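PDB 5YCZ: Trypsin/chymotrypsin inhibitor from Alocasia macrorrhizos, which inhibits the serine proteases trypsin and alpha-chymotrypsin as a homodimeric Kunitz-type inhibitor of the leguminous family. Local coordinates for residues A[3-8]-A[129-134]; A[17-22]-A[53-58]; A[72-77]-A[116-121]. One frame throughout, in Å; residues are numbered along the deposited sequence.

Contact 1: A[3-8]-A[129-134]; sequences PVLDVD and RDYQIE
Val4 lays its CG1 methyl over one face of the Tyr131 ring, a CH-pi contact in which CG1 of Val4 stands 3.5 Å from the ring centroid of Tyr131. The offset from the ring normal is only 14°, which puts the methyl over the middle of the ring and not over its rim. The first torsion of Val4 accounts for this choice of branch: CG1 is anti to the backbone N (chi1 -178°), while CG2, anti to the carbonyl carbon, stays 4.1 Å from CE1 of Tyr131. The phenol oxygen then accepts a backbone hydrogen bond, Leu5 N to Tyr131 OH at 3.0 Å, with an N-H...O angle of 154°. Consecutive residues thus meet face and hydroxyl, and the ring is restrained at both places.

In the beta-trefoil fold of this inhibitor family, the contact ties the N-terminal segment 3-8, which has no regular secondary structure, to strand 131-135 and the loop residue Arg129 before it. Val4 also touches Ile118 of strand 116-120 and Phe178 of strand 176-180.

Farther out, Arg129 runs across Leu5 with the aliphatic part of its chain. Its CD packs 3.5 Å from CB of Leu5 and 3.6 Å from CD1 of the same leucine, and it also lies 3.4 Å from the carbonyl O of Asp6. The chain is bent at chi3, where NE leaves the extended run of CB, CG and CD, and CD1 of Leu5 approaches the guanidinium at its edge, 4.1 Å from NH1 of Arg129.

Contact 2: A[17-22]-A[53-58]; sequences LYYATS and GRPLAF
Tyr18 and Leu56 exchange two backbone hydrogen bonds and form an antiparallel hydrogen-bonded pair. Tyr18 N to Leu56 O measures 2.8 Å and is nearly straight, with an N-H...O angle of 167°; the return bond, Leu56 N to Tyr18 O, matches it in length and straightness. The short strand segments run at 110° to each other, far from straight antiparallel. A water links the strands next to this pair, accepting from Ala20 N at 3.1 Å and lying within bonding distance, 2.8 Å, of Arg54 O. A CA-H...O contact, Leu17 CA to Leu56 O at 3.4 Å, uses the same acceptor as Tyr18 N.

Apolar contacts flank the bonds. With CG of Tyr19 anti to its carbonyl carbon (chi1 -64°), the ring is laid beside Pro55, the two side chains pointing the same way, and CE1 of Tyr19 comes 3.4 Å from CG of Pro55; the edge of the same ring meets the carbonyl carbon of Arg54. Leu17 crosses the proline obliquely, with CD1 of Leu17 4.0 Å from CB of Pro55. CB of Ala20 lies 3.7 Å from CD1 of Leu56. CB of Tyr18 sits at the edge of the Phe58 ring, 4.3 Å from CE2 of Phe58.

Among polar side-chain ends, the hydroxyl of Tyr18 is hydrogen-bonded to the backbone N of Gln13, and Arg54 forms a salt bridge with Glu80.

Strand 18-22 is thereby joined to strand 55-60 in a four-stranded antiparallel sheet of the Kunitz-type beta-trefoil, and the pairing includes Leu56, which with Ala57 is the predicted reactive bond.

Contact 3: A[72-77]-A[116-121]; sequences STLYIM and FAIRKA
Leu74 CG sits between its own backbone N and carbonyl carbon (chi1 47°), a torsion that brings the side chain close to the carbonyl of Phe116: CG of Leu74 is 3.3 Å from O of Phe116. From there CD2 of Leu74 reaches CD1 of Ile118 at 3.6 Å, the two side chains crossing at about a right angle. Ile76 CG1 is anti to its carbonyl carbon, and CD1 of Ile76 ends 3.7 Å from CB of Phe116, again with the side chains at roughly a right angle.

The backbones make a single antiparallel bridge. Leu74 N to Phe116 O is 2.6 Å, and Phe116 N to Leu74 O is 2.9 Å with an N-H...O angle of 173°. In this beta-trefoil, the bridge joins strand 74-77 to strand 116-120, linking the sheets that hold strands 55-60 and 131-135. The segment axes cross at 95°, consistent with pairing limited to this single bridge; a water links the strands beside it, donating to Ser72 O at 2.5 Å and accepting from Ile118 N at 2.7 Å.

The apolar cluster extends through Phe116 to Ile133 and through Ile76 to Leu56 and Phe58. The hydroxyl of Thr73 is engaged with Glu61 and Thr140, while Tyr75 and Met77 pack on Pro81 and Glu80 of the second subunit.

Contacts 1 and 3 have centres about 9 Å apart, contacts 1 and 2 about 11 Å, and contacts 2 and 3 about 13 Å. Along the chain, contact 2 closes before contact 3 opens, and both fall between the two segments of contact 1. Contacts 2 and 3 meet in the four-stranded sheet, where strands 55-60 and 74-77 are neighbours; contacts 1 and 3 meet in the six-stranded sheet through the adjacent strands 116-120 and 131-135. Contact 3 therefore joins the neighbour of the strand holding the predicted reactive bond to the neighbour of strand 131-135, on which the irregular segment 3-8 is packed.

Contact 1: A[3-8]-A[129-134]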
# COMPACT_ATOMS: atom_id res chain seq x y z
N PRO A 3 9.41 17.16 -14.13
CA PRO A 3 8.80 16.43 -13.02
C PRO A 3 7.61 17.20 -12.47
O PRO A 3 7.37 18.36 -12.79
CB PRO A 3 9.93 16.34 -11.98
CG PRO A 3 10.82 17.45 -12.29
CD PRO A 3 10.75 17.66 -13.79
N VAL A 4 6.87 16.50 -11.68
CA VAL A 4 5.81 17.09 -10.87
C VAL A 4 6.44 17.57 -9.57
O VAL A 4 7.41 16.99 -9.08
CB VAL A 4 4.69 16.05 -10.67
CG1 VAL A 4 3.53 16.62 -9.88
CG2 VAL A 4 4.22 15.51 -12.03
N LEU A 5 5.93 18.66 -9.01
CA LEU A 5 6.48 19.21 -7.79
C LEU A 5 5.41 19.34 -6.71
O LEU A 5 4.22 19.49 -7.01
CB LEU A 5 7.11 20.60 -8.03
CG LEU A 5 7.84 20.79 -9.35
CD1 LEU A 5 8.24 22.26 -9.52
CD2 LEU A 5 9.05 19.87 -9.42
N ASP A 6 5.86 19.32 -5.45
CA ASP A 6 4.96 19.49 -4.32
C ASP A 6 4.79 20.99 -4.04
O ASP A 6 5.22 21.83 -4.83
CB ASP A 6 5.47 18.72 -3.10
CG ASP A 6 6.95 18.96 -2.81
OD1 ASP A 6 7.43 20.07 -3.09
OD2 ASP A 6 7.62 18.03 -2.30
N VAL A 7 4.12 21.33 -2.94
CA VAL A 7 3.99 22.74 -2.56
C VAL A 7 5.36 23.33 -2.28
O VAL A 7 5.59 24.53 -2.50
CB VAL A 7 3.05 22.85 -1.34
CG1 VAL A 7 1.57 22.82 -1.76
CG2 VAL A 7 3.36 21.72 -0.36
N ASP A 8 6.30 22.50 -1.82
CA ASP A 8 7.67 22.90 -1.49
C ASP A 8 8.60 22.93 -2.69
O ASP A 8 9.82 22.97 -2.52
CB ASP A 8 8.24 21.95 -0.42
CG ASP A 8 7.44 21.95 0.86
OD1 ASP A 8 6.84 22.99 1.19
OD2 ASP A 8 7.40 20.89 1.54
N ARG A 129 1.76 25.41 -8.87
CA ARG A 129 1.97 24.02 -9.25
C ARG A 129 0.66 23.26 -9.08
O ARG A 129 0.52 22.46 -8.16
CB ARG A 129 3.10 23.39 -8.43
CG ARG A 129 4.50 23.86 -8.83
CD ARG A 129 5.49 23.73 -7.67
NE ARG A 129 5.49 24.90 -6.79
CZ ARG A 129 6.36 25.90 -6.87
NH1 ARG A 129 7.32 25.87 -7.79
NH2 ARG A 129 6.28 26.92 -6.02
N ASP A 130 -0.31 23.53 -9.95
CA ASP A 130 -1.54 22.77 -10.00
C ASP A 130 -1.40 21.62 -10.98
O ASP A 130 -0.69 21.72 -11.99
CB ASP A 130 -2.72 23.64 -10.41
CG ASP A 130 -2.92 24.80 -9.48
OD1 ASP A 130 -2.02 25.03 -8.65
OD2 ASP A 130 -3.98 25.46 -9.58
N TYR A 131 -2.08 20.52 -10.68
CA TYR A 131 -2.02 19.38 -11.56
C TYR A 131 -3.40 18.76 -11.69
O TYR A 131 -4.34 19.11 -10.96
CB TYR A 131 -1.00 18.35 -11.07
CG TYR A 131 0.41 18.91 -10.98
CD1 TYR A 131 1.31 18.74 -12.03
CD2 TYR A 131 0.84 19.60 -9.84
CE1 TYR A 131 2.60 19.25 -11.95
CE2 TYR A 131 2.13 20.12 -9.76
CZ TYR A 131 3.00 19.95 -10.82
OH TYR A 131 4.27 20.45 -10.74
N GLN A 132 -3.52 17.87 -12.65
CA GLN A 132 -4.67 16.99 -12.77
C GLN A 132 -4.16 15.57 -12.99
O GLN A 132 -2.98 15.34 -13.27
CB GLN A 132 -5.58 17.41 -13.91
CG GLN A 132 -5.78 18.89 -14.05
CD GLN A 132 -6.03 19.25 -15.49
OE1 GLN A 132 -5.59 18.54 -16.40
NE2 GLN A 132 -6.75 20.35 -15.71
N ILE A 133 -5.07 14.60 -12.87
CA ILE A 133 -4.78 13.20 -13.15
C ILE A 133 -5.54 12.79 -14.39
O ILE A 133 -6.73 13.10 -14.54
CB ILE A 133 -5.15 12.31 -11.97
CG1 ILE A 133 -4.43 12.82 -10.73
CG2 ILE A 133 -4.84 10.85 -12.31
CD1 ILE A 133 -4.27 11.78 -9.66
N GLU A 134 -4.86 12.10 -15.28
CA GLU A 134 -5.49 11.59 -16.48
C GLU A 134 -5.50 10.08 -16.40
O GLU A 134 -4.59 9.49 -15.83
CB GLU A 134 -4.74 12.05 -17.72
CG GLU A 134 -4.97 13.52 -18.01
CD GLU A 134 -4.93 13.81 -19.49
OE1 GLU A 134 -5.96 13.57 -20.17
OE2 GLU A 134 -3.85 14.25 -19.96

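Contact 2: A[17-22]-A[53-58]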
# COMPACT_ATOMS: atom_id res chain seq x y z
N LEU A 17 5.17 9.46 0.62
CA LEU A 17 3.76 9.72 0.89
C LEU A 17 3.44 11.17 0.64
O LEU A 17 4.11 12.06 1.17
CB LEU A 17 3.41 9.38 2.34
CG LEU A 17 3.75 8.03 2.93
CD1 LEU A 17 2.91 7.82 4.18
CD2 LEU A 17 3.49 6.94 1.92
N TYR A 18 2.37 11.42 -0.13
CA TYR A 18 1.90 12.77 -0.42
C TYR A 18 0.38 12.83 -0.32
O TYR A 18 -0.32 11.93 -0.78
CB TYR A 18 2.32 13.23 -1.83
CG TYR A 18 3.81 13.20 -2.12
CD1 TYR A 18 4.47 12.00 -2.37
CD2 TYR A 18 4.55 14.38 -2.17
CE1 TYR A 18 5.84 11.98 -2.63
CE2 TYR A 18 5.90 14.37 -2.43
CZ TYR A 18 6.54 13.17 -2.66
OH TYR A 18 7.88 13.15 -2.92
N TYR A 19 -0.13 13.89 0.27
CA TYR A 19 -1.56 14.15 0.31
C TYR A 19 -1.98 14.89 -0.96
O TYR A 19 -1.29 15.82 -1.40
CB TYR A 19 -1.93 15.00 1.52
CG TYR A 19 -1.69 14.40 2.89
CD1 TYR A 19 -2.19 13.16 3.24
CD2 TYR A 19 -1.00 15.13 3.86
CE1 TYR A 19 -1.97 12.63 4.51
CE2 TYR A 19 -0.78 14.62 5.13
CZ TYR A 19 -1.27 13.37 5.45
OH TYR A 19 -1.04 12.88 6.71
N ALA A 20 -3.14 14.52 -1.51
CA ALA A 20 -3.69 15.18 -2.70
C ALA A 20 -4.70 16.24 -2.26
O ALA A 20 -5.91 16.02 -2.29
CB ALA A 20 -4.31 14.18 -3.65
N THR A 21 -4.18 17.41 -1.89
CA THR A 21 -5.03 18.51 -1.43
C THR A 21 -5.78 19.12 -2.60
O THR A 21 -5.25 19.30 -3.70
CB THR A 21 -4.19 19.59 -0.76
OG1 THR A 21 -3.48 20.36 -1.75
CG2 THR A 21 -3.21 18.95 0.19
N SER A 22 -7.02 19.49 -2.35
CA SER A 22 -7.84 20.05 -3.40
C SER A 22 -7.45 21.51 -3.64
O SER A 22 -7.42 22.32 -2.71
CB SER A 22 -9.31 19.90 -3.02
OG SER A 22 -10.06 20.98 -3.53
N GLY A 53 -6.97 14.52 3.54
CA GLY A 53 -7.42 13.19 3.14
C GLY A 53 -6.48 12.13 3.69
O GLY A 53 -6.02 12.21 4.84
N ARG A 54 -6.19 11.12 2.88
CA ARG A 54 -5.24 10.08 3.22
C ARG A 54 -4.03 10.13 2.30
O ARG A 54 -4.12 10.65 1.18
CB ARG A 54 -5.89 8.70 3.15
CG ARG A 54 -6.68 8.38 4.38
CD ARG A 54 -7.32 7.03 4.23
NE ARG A 54 -8.56 6.97 4.98
CZ ARG A 54 -8.68 6.38 6.16
NH1 ARG A 54 -7.63 5.78 6.72
NH2 ARG A 54 -9.87 6.38 6.78
N PRO A 55 -2.90 9.58 2.73
CA PRO A 55 -1.68 9.69 1.91
C PRO A 55 -1.72 8.79 0.69
O PRO A 55 -2.17 7.64 0.75
CB PRO A 55 -0.57 9.26 2.88
CG PRO A 55 -1.17 9.33 4.24
CD PRO A 55 -2.63 9.06 4.07
N LEU A 56 -1.20 9.31 -0.42
CA LEU A 56 -0.99 8.56 -1.63
C LEU A 56 0.50 8.40 -1.89
O LEU A 56 1.33 9.15 -1.38
CB LEU A 56 -1.65 9.25 -2.83
CG LEU A 56 -3.16 9.37 -2.74
CD1 LEU A 56 -3.63 10.59 -3.47
CD2 LEU A 56 -3.81 8.13 -3.31
N ALA A 57 0.83 7.40 -2.70
CA ALA A 57 2.19 7.27 -3.21
C ALA A 57 2.10 6.85 -4.66
O ALA A 57 1.14 6.19 -5.07
CB ALA A 57 3.00 6.27 -2.39
N PHE A 58 3.11 7.25 -5.44
CA PHE A 58 3.12 7.11 -6.89
C PHE A 58 4.30 6.27 -7.36
O PHE A 58 5.38 6.31 -6.78
CB PHE A 58 3.18 8.45 -7.57
CG PHE A 58 2.18 9.41 -7.05
CD1 PHE A 58 0.91 9.47 -7.60
CD2 PHE A 58 2.49 10.24 -5.98
CE1 PHE A 58 -0.03 10.35 -7.11
CE2 PHE A 58 1.57 11.12 -5.48
CZ PHE A 58 0.30 11.18 -6.04
O HOH W 1 -5.30 12.97 0.10

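Contact 3: A[72-77]-A[116-121]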
# COMPACT_ATOMS: atom_id res chain seq x y z
N SER A 72 3.99 11.11 -18.07
CA SER A 72 4.41 9.71 -18.11
C SER A 72 3.56 8.84 -17.20
O SER A 72 3.21 9.25 -16.09
CB SER A 72 5.88 9.59 -17.72
OG SER A 72 6.68 10.42 -18.53
N THR A 73 3.24 7.62 -17.65
CA THR A 73 2.27 6.81 -16.92
C THR A 73 2.86 6.30 -15.61
O THR A 73 4.07 6.06 -15.49
CB THR A 73 1.75 5.62 -17.75
OG1 THR A 73 2.82 4.86 -18.32
CG2 THR A 73 0.82 6.08 -18.86
N LEU A 74 1.98 6.14 -14.62
CA LEU A 74 2.35 5.65 -13.31
C LEU A 74 1.18 4.92 -12.68
O LEU A 74 0.05 4.97 -13.18
CB LEU A 74 2.78 6.78 -12.39
CG LEU A 74 1.80 7.94 -12.44
CD1 LEU A 74 0.63 7.69 -11.50
CD2 LEU A 74 2.49 9.22 -12.05
N TYR A 75 1.45 4.31 -11.54
CA TYR A 75 0.43 3.74 -10.68
C TYR A 75 0.27 4.59 -9.44
O TYR A 75 1.20 5.29 -9.00
CB TYR A 75 0.78 2.33 -10.25
CG TYR A 75 1.20 1.48 -11.39
CD1 TYR A 75 0.33 1.22 -12.42
CD2 TYR A 75 2.49 0.95 -11.45
CE1 TYR A 75 0.71 0.44 -13.49
CE2 TYR A 75 2.88 0.17 -12.51
CZ TYR A 75 1.99 -0.09 -13.53
OH TYR A 75 2.35 -0.86 -14.61
N ILE A 76 -0.92 4.51 -8.85
CA ILE A 76 -1.26 5.28 -7.66
C ILE A 76 -1.86 4.33 -6.65
O ILE A 76 -2.62 3.42 -7.01
CB ILE A 76 -2.26 6.42 -7.98
CG1 ILE A 76 -1.80 7.23 -9.18
CG2 ILE A 76 -2.45 7.33 -6.75
CD1 ILE A 76 -2.85 8.22 -9.70
N MET A 77 -1.53 4.54 -5.37
CA MET A 77 -2.16 3.76 -4.32
C MET A 77 -2.21 4.55 -3.02
O MET A 77 -1.52 5.56 -2.86
CB MET A 77 -1.42 2.43 -4.13
CG MET A 77 0.06 2.50 -3.78
SD MET A 77 0.60 1.10 -2.76
CE MET A 77 0.13 -0.28 -3.80
N PHE A 116 -2.23 5.75 -14.81
CA PHE A 116 -2.60 7.15 -14.76
C PHE A 116 -1.38 7.99 -15.11
O PHE A 116 -0.24 7.52 -15.03
CB PHE A 116 -3.14 7.52 -13.36
CG PHE A 116 -4.35 6.74 -12.97
CD1 PHE A 116 -4.24 5.44 -12.47
CD2 PHE A 116 -5.61 7.29 -13.11
CE1 PHE A 116 -5.36 4.71 -12.11
CE2 PHE A 116 -6.74 6.57 -12.75
CZ PHE A 116 -6.62 5.28 -12.25
N ALA A 117 -1.63 9.23 -15.53
CA ALA A 117 -0.58 10.22 -15.70
C ALA A 117 -1.00 11.50 -15.01
O ALA A 117 -2.19 11.74 -14.80
CB ALA A 117 -0.29 10.49 -17.18
N ILE A 118 -0.01 12.31 -14.64
CA ILE A 118 -0.24 13.62 -14.04
C ILE A 118 0.27 14.71 -14.98
O ILE A 118 1.34 14.59 -15.58
CB ILE A 118 0.44 13.75 -12.67
CG1 ILE A 118 -0.07 12.66 -11.73
CG2 ILE A 118 0.18 15.13 -12.06
CD1 ILE A 118 0.96 12.20 -10.73
N ARG A 119 -0.50 15.79 -15.08
CA ARG A 119 -0.21 16.90 -15.96
C ARG A 119 -0.50 18.20 -15.23
O ARG A 119 -1.35 18.24 -14.34
CB ARG A 119 -1.05 16.83 -17.25
CG ARG A 119 -0.71 15.65 -18.13
CD ARG A 119 -1.06 15.91 -19.59
NE ARG A 119 0.06 15.56 -20.47
CZ ARG A 119 0.29 14.33 -20.91
NH1 ARG A 119 -0.53 13.33 -20.56
NH2 ARG A 119 1.33 14.10 -21.71
N LYS A 120 0.20 19.27 -15.63
CA LYS A 120 -0.07 20.61 -15.11
C LYS A 120 -1.43 21.10 -15.58
O LYS A 120 -1.96 20.68 -16.60
CB LYS A 120 1.02 21.59 -15.55
CG LYS A 120 1.44 22.62 -14.48
CD LYS A 120 2.96 22.81 -14.41
CE LYS A 120 3.42 23.52 -13.12
NZ LYS A 120 4.90 23.41 -12.90
N ALA A 121 -2.01 22.01 -14.80
CA ALA A 121 -3.22 22.71 -15.20
C ALA A 121 -2.89 24.20 -15.18
O ALA A 121 -2.49 24.74 -14.15
CB ALA A 121 -4.38 22.38 -14.27
O HOH W 2 2.43 11.28 -14.85